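Local structure of orotidine 5'-phosphate decarboxylase (Streptomyces avermitilis, 3V75) at residues Phe27-Arg38 with Ala107-Val115; Leu233-Ile244 with Phe258-Val269. The protein probably catalyses the decarboxylation of orotidine 5'-phosphate to UMP and CO2, the last step of de novo UMP synthesis. All blocks are in the same frame, centred on the assembly; numbering follows the deposited sequence. Where two conformers were deposited one is given.

Overall arrangement
Both contacts belong to one closed barrel of eight parallel strands, and their centres lie about 15 Å apart. In contact 1, helix 27-38 packs on the start of strand 113-120. Contact 2 pairs strands 239-241 and 265-269. The same helix joins the two: L31 CD2 lies 3.5 Å from P238 CB and 3.6 Å from V266 CG2, and M35 SE, of a selenomethionine, is 3.5 Å from V265 O. These meetings are at the N-terminal ends of the strands. The predicted proton donor, K119, lies further along strand 113-120, beyond contact 1. The side chain of P242 in contact 2 comes within about 7 Å of that of K119.

Contact 1. Residues Phe27-Arg38 with Ala107-Val115; sequences FGARLSRAMDDR and ARAAGALVV
L113, meeting helix 27-38, buries more surface here than any other residue. It points at the helix, with its CG opposite the carbonyl carbon (chi1 -64°), and its two methyls serve different partners. CD1 enters the helix surface, 3.6 Å from L31 CA and 3.7 Å from A34 CB. The side chain of L31 slants past it, with the two CD1 atoms 4.0 Å apart. F27 CE1 is a looser neighbour of the same methyl, at 4.3 Å, and L31 CB lies over one face of the F27 ring, toward its rim. The other methyl, L113 CD2, packs 3.4 Å from R30 NH1. The R30 chain bends at chi3 (-63°), and its guanidinium has polar partners beyond the two segments: the backbone of E25 and G168, and the carboxylate of D144. R108 NH2 makes a salt bridge to the same D144, so the two arginines share one anion.

At the far end of the helix, R38 stretches from CG to NE to reach the turn after helix 93-109. Its NH2 gives a nearly straight hydrogen bond to A110 O (2.9 Å, 170°), in the carbonyl plane and on a lone pair. G111 O lies over one face of the guanidinium, 3.5 Å from R38 CZ. G111 has positive phi in a Schellman motif, and a CB there would run into R38 NH2. R38 NH1 also bonds to G76 O and V79 O. Helix 27-38 thus lies across the N-terminal end of the barrel: L113 pairs with strand 81-84, while F27 reaches F172 of strand 170-176.

Contact 2. Residues Leu233-Ile244 with Phe258-Val269; sequences LDINGPLLAPGI and FGAAVRNVVPNV
Strands 239-241 and 265-269 are the last two of the TIM barrel, joined by a beta-alpha-beta crossover through helix 254-258. They run parallel, with L239 beside V265, L240 beside V266 and A241 beside P267. Four backbone hydrogen bonds hold this register, among them V266 N to L239 O (2.8 Å) and A241 N to V266 O (2.9 Å).

L239, A241 and V265 face the connecting segment. A241 CB sits 3.7 Å from F258 CZ, while V265 CG2 lies over one face of that ring. L239 CD1 fits beside A261 CB. L240 and V266 turn to the other face, where L240 CD1 meets V266 CG1.

Further along, I244 N gives a longer bond to N268 O (3.3 Å). The I244 side chain has CG1 opposite the carbonyl carbon (chi1 -51°), which lays I244 CG1 3.7 Å from P267 CB; its CB and CG2 meet V269 CG2. With an alanine here, P267 CB would probably lose this apolar neighbour and V269 CG2 would be less covered.

Water joins the segments at both ends. Near the active-site end, one water accepts from G243 N and donates to N268 OD1. At the other, N264 ND2 donates to two waters: one bonds on to N236 OD1 (N236 ND2 bonds to E211 O), and the other, 3.0 Å from N264 ND2, donates to both L233 O and G237 O.

Contact 1. Residues Phe27-Arg38 with Ala107-Val115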
loop_
_atom_site.group_PDB
_atom_site.type_symbol
_atom_site.label_atom_id
_atom_site.label_comp_id
_atom_site.label_asym_id
_atom_site.label_seq_id
_atom_site.Cartn_x
_atom_site.Cartn_y
_atom_site.Cartn_z
ATOM N N PHE A 27 17.818 11.939 -6.831
ATOM C CA PHE A 27 17.011 11.271 -7.824
ATOM C C PHE A 27 16.585 12.179 -8.989
ATOM O O PHE A 27 16.665 11.753 -10.160
ATOM C CB PHE A 27 15.794 10.612 -7.178
ATOM C CG PHE A 27 14.870 9.986 -8.155
ATOM C CD1 PHE A 27 15.260 8.860 -8.861
ATOM C CD2 PHE A 27 13.609 10.514 -8.375
ATOM C CE1 PHE A 27 14.380 8.251 -9.774
ATOM C CE2 PHE A 27 12.744 9.927 -9.298
ATOM C CZ PHE A 27 13.148 8.805 -10.009
ATOM N N GLY A 28 16.152 13.405 -8.709
ATOM C CA GLY A 28 15.645 14.260 -9.784
ATOM C C GLY A 28 16.744 14.482 -10.823
ATOM O O GLY A 28 16.491 14.408 -12.053
ATOM N N ALA A 29 17.968 14.755 -10.362
ATOM C CA ALA A 29 19.089 14.941 -11.259
ATOM C C ALA A 29 19.436 13.648 -12.003
ATOM O O ALA A 29 19.727 13.673 -13.219
ATOM C CB ALA A 29 20.321 15.441 -10.484
ATOM N N ARG A 30 19.457 12.516 -11.297
ATOM C CA ARG A 30 19.803 11.250 -11.955
ATOM C C ARG A 30 18.747 10.879 -13.002
ATOM O O ARG A 30 19.094 10.377 -14.083
ATOM C CB ARG A 30 19.967 10.132 -10.914
ATOM C CG ARG A 30 21.154 10.399 -9.966
ATOM C CD ARG A 30 21.454 9.169 -9.084
ATOM N NE ARG A 30 20.335 8.830 -8.193
ATOM C CZ ARG A 30 19.661 7.679 -8.209
ATOM N NH1 ARG A 30 19.968 6.725 -9.093
ATOM N NH2 ARG A 30 18.661 7.477 -7.357
ATOM N N LEU A 31 17.486 11.126 -12.680
ATOM C CA LEU A 31 16.381 10.807 -13.591
ATOM C C LEU A 31 16.468 11.702 -14.855
ATOM O O LEU A 31 16.317 11.222 -15.978
ATOM C CB LEU A 31 15.057 11.018 -12.865
ATOM C CG LEU A 31 13.825 10.953 -13.778
ATOM C CD1 LEU A 31 13.698 9.520 -14.339
ATOM C CD2 LEU A 31 12.595 11.342 -13.046
ATOM N N SER A 32 16.693 13.002 -14.660
ATOM C CA SER A 32 16.820 13.948 -15.778
ATOM C C SER A 32 17.946 13.475 -16.706
ATOM O O SER A 32 17.779 13.440 -17.956
ATOM C CB SER A 32 17.118 15.361 -15.242
ATOM O OG SER A 32 17.262 16.292 -16.309
ATOM N N ARG A 33 19.087 13.089 -16.135
ATOM C CA ARG A 33 20.209 12.598 -16.943
ATOM C C ARG A 33 19.875 11.288 -17.661
ATOM O O ARG A 33 20.234 11.122 -18.847
ATOM C CB ARG A 33 21.471 12.467 -16.054
ATOM C CG ARG A 33 22.685 11.828 -16.707
ATOM C CD ARG A 33 24.008 12.153 -15.933
ATOM N NE ARG A 33 23.877 13.364 -15.091
ATOM C CZ ARG A 33 23.631 13.323 -13.775
ATOM N NH1 ARG A 33 23.493 12.129 -13.182
ATOM N NH2 ARG A 33 23.512 14.460 -13.048
ATOM N N ALA A 34 19.191 10.365 -16.979
ATOM C CA ALA A 34 18.883 9.060 -17.558
ATOM C C ALA A 34 17.947 9.220 -18.765
ATOM O O ALA A 34 18.145 8.564 -19.804
ATOM C CB ALA A 34 18.239 8.163 -16.527
HETATM N N MSE A 35 16.925 10.053 -18.631
HETATM C CA MSE A 35 16.009 10.261 -19.746
HETATM C C MSE A 35 16.715 10.945 -20.901
HETATM O O MSE A 35 16.390 10.645 -22.058
HETATM C CB MSE A 35 14.740 11.004 -19.326
HETATM C CG MSE A 35 13.835 10.119 -18.420
HETATM SE SE MSE A 35 12.029 10.695 -18.319
HETATM C CE MSE A 35 12.334 12.371 -17.463
ATOM N N ASP A 36 17.672 11.842 -20.631
ATOM C CA ASP A 36 18.433 12.466 -21.728
ATOM C C ASP A 36 19.296 11.395 -22.432
ATOM O O ASP A 36 19.408 11.365 -23.667
ATOM C CB ASP A 36 19.409 13.553 -21.224
ATOM C CG ASP A 36 18.722 14.839 -20.710
ATOM O OD1 ASP A 36 17.566 15.133 -21.076
ATOM O OD2 ASP A 36 19.394 15.587 -19.913
ATOM N N ASP A 37 19.953 10.544 -21.634
ATOM C CA ASP A 37 20.948 9.598 -22.158
ATOM C C ASP A 37 20.280 8.420 -22.879
ATOM O O ASP A 37 20.695 8.043 -23.967
ATOM C CB ASP A 37 21.814 9.027 -21.026
ATOM C CG ASP A 37 22.817 10.033 -20.453
ATOM O OD1 ASP A 37 23.057 11.101 -21.032
ATOM O OD2 ASP A 37 23.351 9.732 -19.357
ATOM N N ARG A 38 19.265 7.822 -22.275
ATOM C CA ARG A 38 18.659 6.612 -22.814
ATOM C C ARG A 38 17.320 6.861 -23.488
ATOM O O ARG A 38 16.771 5.943 -24.116
ATOM C CB ARG A 38 18.474 5.567 -21.703
ATOM C CG ARG A 38 19.783 5.037 -21.165
ATOM C CD ARG A 38 19.528 3.910 -20.205
ATOM N NE ARG A 38 20.778 3.274 -19.776
ATOM C CZ ARG A 38 20.831 2.120 -19.107
ATOM N NH1 ARG A 38 19.700 1.472 -18.797
ATOM N NH2 ARG A 38 22.018 1.595 -18.775
ATOM N N ALA A 107 18.223 -5.000 -12.679
ATOM C CA ALA A 107 17.886 -3.791 -13.438
ATOM C C ALA A 107 18.831 -2.649 -13.083
ATOM O O ALA A 107 19.376 -1.971 -13.965
ATOM C CB ALA A 107 16.436 -3.367 -13.198
ATOM N N ARG A 108 19.023 -2.432 -11.776
ATOM C CA ARG A 108 19.893 -1.336 -11.368
ATOM C C ARG A 108 21.343 -1.614 -11.759
ATOM O O ARG A 108 22.077 -0.676 -12.121
ATOM C CB ARG A 108 19.730 -1.034 -9.857
ATOM C CG ARG A 108 18.267 -0.610 -9.483
ATOM C CD ARG A 108 18.120 -0.107 -8.013
ATOM N NE ARG A 108 18.686 1.247 -7.883
ATOM C CZ ARG A 108 19.889 1.533 -7.366
ATOM N NH1 ARG A 108 20.674 0.564 -6.879
ATOM N NH2 ARG A 108 20.307 2.782 -7.352
ATOM N N ALA A 109 21.773 -2.870 -11.681
ATOM C CA ALA A 109 23.133 -3.217 -12.101
ATOM C C ALA A 109 23.352 -2.925 -13.598
ATOM O O ALA A 109 24.472 -2.599 -14.020
ATOM C CB ALA A 109 23.435 -4.690 -11.815
ATOM N N ALA A 110 22.275 -3.032 -14.392
ATOM C CA ALA A 110 22.335 -2.732 -15.837
ATOM C C ALA A 110 22.281 -1.244 -16.109
ATOM O O ALA A 110 22.431 -0.811 -17.259
ATOM C CB ALA A 110 21.182 -3.435 -16.572
ATOM N N GLY A 111 22.082 -0.444 -15.057
ATOM C CA GLY A 111 22.073 0.998 -15.211
ATOM C C GLY A 111 20.698 1.619 -15.426
ATOM O O GLY A 111 20.610 2.835 -15.641
ATOM N N ALA A 112 19.636 0.823 -15.336
ATOM C CA ALA A 112 18.286 1.372 -15.398
ATOM C C ALA A 112 17.892 1.897 -14.015
ATOM O O ALA A 112 18.302 1.313 -12.997
ATOM C CB ALA A 112 17.307 0.330 -15.823
ATOM N N LEU A 113 17.146 2.998 -13.972
ATOM C CA LEU A 113 16.545 3.435 -12.717
ATOM C C LEU A 113 15.351 2.553 -12.460
ATOM O O LEU A 113 14.706 2.093 -13.404
ATOM C CB LEU A 113 16.116 4.900 -12.821
ATOM C CG LEU A 113 17.306 5.849 -13.035
ATOM C CD1 LEU A 113 16.805 7.273 -13.199
ATOM C CD2 LEU A 113 18.255 5.792 -11.838
ATOM N N VAL A 114 15.022 2.331 -11.194
ATOM C CA VAL A 114 13.849 1.540 -10.832
ATOM C C VAL A 114 12.907 2.339 -9.943
ATOM O O VAL A 114 13.298 2.802 -8.861
ATOM C CB VAL A 114 14.256 0.237 -10.121
ATOM C CG1 VAL A 114 13.015 -0.519 -9.587
ATOM C CG2 VAL A 114 15.053 -0.658 -11.100
ATOM N N VAL A 115 11.674 2.481 -10.407
ATOM C CA VAL A 115 10.607 3.062 -9.632
ATOM C C VAL A 115 9.777 1.913 -9.116
ATOM O O VAL A 115 9.113 1.206 -9.894
ATOM C CB VAL A 115 9.725 3.987 -10.505
ATOM C CG1 VAL A 115 8.501 4.462 -9.707
ATOM C CG2 VAL A 115 10.563 5.137 -11.010
#

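Contact 2. Residues Leu233-Ile244 with Phe258-Val269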
loop_
_atom_site.group_PDB
_atom_site.type_symbol
_atom_site.label_atom_id
_atom_site.label_comp_id
_atom_site.label_asym_id
_atom_site.label_seq_id
_atom_site.Cartn_x
_atom_site.Cartn_y
_atom_site.Cartn_z
ATOM N N LEU A 233 0.883 21.790 -12.923
ATOM C CA LEU A 233 1.811 20.662 -12.923
ATOM C C LEU A 233 3.280 21.113 -12.871
ATOM O O LEU A 233 4.181 20.255 -12.915
ATOM C CB LEU A 233 1.564 19.783 -14.170
ATOM C CG LEU A 233 0.158 19.202 -14.253
ATOM C CD1 LEU A 233 0.032 18.330 -15.559
ATOM C CD2 LEU A 233 -0.174 18.398 -13.022
ATOM N N ASP A 234 3.515 22.425 -12.774
ATOM C CA ASP A 234 4.834 23.060 -12.648
ATOM C C ASP A 234 5.317 22.805 -11.216
ATOM O O ASP A 234 5.350 23.786 -10.451
ATOM C CB ASP A 234 4.716 24.603 -12.809
ATOM C CG ASP A 234 6.088 25.308 -12.985
ATOM O OD1 ASP A 234 7.114 24.612 -12.952
ATOM O OD2 ASP A 234 6.118 26.568 -13.159
ATOM N N ILE A 235 5.641 21.575 -10.824
ATOM C CA ILE A 235 6.038 21.281 -9.433
ATOM C C ILE A 235 7.536 21.081 -9.281
ATOM O O ILE A 235 8.013 20.725 -8.196
ATOM C CB ILE A 235 5.287 20.049 -8.882
ATOM C CG1 ILE A 235 5.616 18.798 -9.695
ATOM C CG2 ILE A 235 3.787 20.340 -8.884
ATOM C CD1 ILE A 235 5.178 17.483 -9.050
ATOM N N ASN A 236 8.293 21.333 -10.343
ATOM C CA ASN A 236 9.748 21.093 -10.332
ATOM C C ASN A 236 10.081 19.682 -9.851
ATOM O O ASN A 236 11.088 19.442 -9.137
ATOM C CB ASN A 236 10.530 22.147 -9.530
ATOM C CG ASN A 236 12.015 22.026 -9.750
ATOM O OD1 ASN A 236 12.449 21.706 -10.872
ATOM N ND2 ASN A 236 12.812 22.217 -8.699
ATOM N N GLY A 237 9.239 18.728 -10.250
ATOM C CA GLY A 237 9.498 17.321 -9.985
ATOM C C GLY A 237 8.893 16.466 -11.076
ATOM O O GLY A 237 8.102 16.958 -11.901
ATOM N N PRO A 238 9.294 15.204 -11.123
ATOM C CA PRO A 238 8.888 14.340 -12.243
ATOM C C PRO A 238 7.405 13.966 -12.142
ATOM O O PRO A 238 6.833 13.855 -11.020
ATOM C CB PRO A 238 9.774 13.106 -12.082
ATOM C CG PRO A 238 10.127 13.075 -10.586
ATOM C CD PRO A 238 10.221 14.544 -10.183
ATOM N N LEU A 239 6.768 13.745 -13.298
ATOM C CA LEU A 239 5.355 13.365 -13.317
ATOM C C LEU A 239 5.289 11.967 -13.926
ATOM O O LEU A 239 5.504 11.808 -15.139
ATOM C CB LEU A 239 4.574 14.352 -14.186
ATOM C CG LEU A 239 4.706 15.831 -13.797
ATOM C CD1 LEU A 239 4.011 16.701 -14.839
ATOM C CD2 LEU A 239 4.066 16.066 -12.412
ATOM N N LEU A 240 5.042 10.955 -13.108
ATOM C CA LEU A 240 4.971 9.593 -13.621
ATOM C C LEU A 240 3.618 9.456 -14.281
ATOM O O LEU A 240 2.567 9.660 -13.637
ATOM C CB LEU A 240 5.115 8.593 -12.489
ATOM C CG LEU A 240 4.908 7.121 -12.815
ATOM C CD1 LEU A 240 6.016 6.641 -13.769
ATOM C CD2 LEU A 240 4.902 6.306 -11.510
ATOM N N ALA A 241 3.626 9.139 -15.576
ATOM C CA ALA A 241 2.392 9.173 -16.345
ATOM C C ALA A 241 2.077 7.799 -16.883
ATOM O O ALA A 241 2.550 7.434 -17.958
ATOM C CB ALA A 241 2.493 10.194 -17.477
ATOM N N PRO A 242 1.257 7.032 -16.169
ATOM C CA PRO A 242 0.809 5.762 -16.744
ATOM C C PRO A 242 -0.183 5.987 -17.916
ATOM O O PRO A 242 -0.848 7.079 -18.059
ATOM C CB PRO A 242 0.136 5.046 -15.566
ATOM C CG PRO A 242 -0.118 6.099 -14.533
ATOM C CD PRO A 242 0.688 7.320 -14.848
ATOM N N GLY A 243 -0.304 4.934 -18.732
ATOM C CA GLY A 243 -1.286 4.946 -19.802
ATOM C C GLY A 243 -0.701 5.277 -21.158
ATOM O O GLY A 243 -1.478 5.472 -22.114
ATOM N N ILE A 244 0.613 5.341 -21.289
ATOM C CA ILE A 244 1.169 5.733 -22.579
ATOM C C ILE A 244 0.898 4.608 -23.582
ATOM O O ILE A 244 1.096 3.425 -23.286
ATOM C CB ILE A 244 2.669 6.008 -22.492
ATOM C CG1 ILE A 244 3.001 6.968 -21.347
ATOM C CG2 ILE A 244 3.195 6.500 -23.832
ATOM C CD1 ILE A 244 2.354 8.337 -21.510
ATOM N N PHE A 258 0.277 17.531 -21.422
ATOM C CA PHE A 258 1.034 18.031 -20.273
ATOM C C PHE A 258 1.532 19.470 -20.377
ATOM O O PHE A 258 2.023 20.025 -19.378
ATOM C CB PHE A 258 2.191 17.095 -19.957
ATOM C CG PHE A 258 1.751 15.798 -19.358
ATOM C CD1 PHE A 258 1.605 14.649 -20.145
ATOM C CD2 PHE A 258 1.452 15.726 -17.993
ATOM C CE1 PHE A 258 1.172 13.460 -19.582
ATOM C CE2 PHE A 258 1.023 14.533 -17.428
ATOM C CZ PHE A 258 0.886 13.410 -18.200
ATOM N N GLY A 259 1.407 20.108 -21.543
ATOM C CA GLY A 259 1.901 21.480 -21.669
ATOM C C GLY A 259 3.409 21.575 -21.463
ATOM O O GLY A 259 4.150 20.616 -21.736
ATOM N N ALA A 260 3.859 22.705 -20.906
ATOM C CA ALA A 260 5.282 22.922 -20.663
ATOM C C ALA A 260 5.857 21.865 -19.722
ATOM O O ALA A 260 7.035 21.498 -19.816
ATOM C CB ALA A 260 5.524 24.305 -20.106
ATOM N N ALA A 261 5.012 21.322 -18.842
ATOM C CA ALA A 261 5.485 20.306 -17.928
ATOM C C ALA A 261 5.842 18.968 -18.585
ATOM O O ALA A 261 6.348 18.053 -17.908
ATOM C CB ALA A 261 4.463 20.068 -16.817
ATOM N N VAL A 262 5.601 18.819 -19.898
ATOM C CA VAL A 262 5.911 17.543 -20.547
ATOM C C VAL A 262 7.390 17.178 -20.420
ATOM O O VAL A 262 7.743 16.003 -20.454
ATOM C CB VAL A 262 5.480 17.541 -22.066
ATOM C CG1 VAL A 262 6.423 18.418 -22.904
ATOM C CG2 VAL A 262 5.386 16.110 -22.577
ATOM N N ARG A 263 8.253 18.190 -20.254
ATOM C CA ARG A 263 9.671 17.934 -20.120
ATOM C C ARG A 263 10.002 17.178 -18.835
ATOM O O ARG A 263 11.067 16.552 -18.739
ATOM C CB ARG A 263 10.441 19.264 -20.130
ATOM C CG ARG A 263 10.085 20.222 -18.955
ATOM C CD ARG A 263 10.904 21.587 -19.075
ATOM N NE ARG A 263 10.834 22.500 -17.901
ATOM C CZ ARG A 263 9.708 22.946 -17.325
ATOM N NH1 ARG A 263 8.520 22.509 -17.736
ATOM N NH2 ARG A 263 9.748 23.801 -16.292
ATOM N N ASN A 264 9.082 17.231 -17.859
ATOM C CA ASN A 264 9.267 16.543 -16.575
ATOM C C ASN A 264 8.492 15.237 -16.469
ATOM O O ASN A 264 8.494 14.602 -15.417
ATOM C CB ASN A 264 8.837 17.477 -15.424
ATOM C CG ASN A 264 9.753 18.678 -15.281
ATOM O OD1 ASN A 264 10.853 18.707 -15.859
ATOM N ND2 ASN A 264 9.333 19.665 -14.478
ATOM N N VAL A 265 7.852 14.803 -17.553
ATOM C CA VAL A 265 7.072 13.584 -17.538
ATOM C C VAL A 265 7.979 12.363 -17.664
ATOM O O VAL A 265 8.901 12.342 -18.506
ATOM C CB VAL A 265 5.998 13.591 -18.675
ATOM C CG1 VAL A 265 5.346 12.224 -18.828
ATOM C CG2 VAL A 265 4.957 14.644 -18.376
ATOM N N VAL A 266 7.675 11.346 -16.859
ATOM C CA VAL A 266 8.249 10.018 -16.973
ATOM C C VAL A 266 7.133 9.182 -17.580
ATOM O O VAL A 266 6.215 8.737 -16.884
ATOM C CB VAL A 266 8.624 9.446 -15.577
ATOM C CG1 VAL A 266 9.191 8.032 -15.726
ATOM C CG2 VAL A 266 9.620 10.382 -14.896
ATOM N N PRO A 267 7.189 8.960 -18.907
ATOM C CA PRO A 267 6.056 8.288 -19.567
ATOM C C PRO A 267 6.187 6.789 -19.357
ATOM O O PRO A 267 7.190 6.194 -19.737
ATOM C CB PRO A 267 6.250 8.631 -21.064
ATOM C CG PRO A 267 7.442 9.628 -21.093
ATOM C CD PRO A 267 8.240 9.346 -19.855
ATOM N N ASN A 268 5.183 6.168 -18.751
ATOM C CA ASN A 268 5.255 4.754 -18.482
ATOM C C ASN A 268 4.428 3.965 -19.505
ATOM O O ASN A 268 3.218 4.192 -19.648
ATOM C CB ASN A 268 4.717 4.460 -17.065
ATOM C CG ASN A 268 4.713 2.981 -16.764
ATOM O OD1 ASN A 268 3.696 2.283 -16.960
ATOM N ND2 ASN A 268 5.855 2.474 -16.353
ATOM N N VAL A 269 5.087 3.040 -20.207
ATOM C CA VAL A 269 4.430 2.128 -21.139
ATOM C C VAL A 269 4.457 0.718 -20.541
ATOM O O VAL A 269 5.519 0.268 -20.090
ATOM C CB VAL A 269 5.184 2.095 -22.489
ATOM C CG1 VAL A 269 4.472 1.166 -23.484
ATOM C CG2 VAL A 269 5.365 3.502 -23.100
HETATM O O HOH W 1 6.775 19.164 -13.005
HETATM O O HOH W 2 11.165 21.848 -13.442
HETATM O O HOH W 3 1.018 2.515 -18.286
#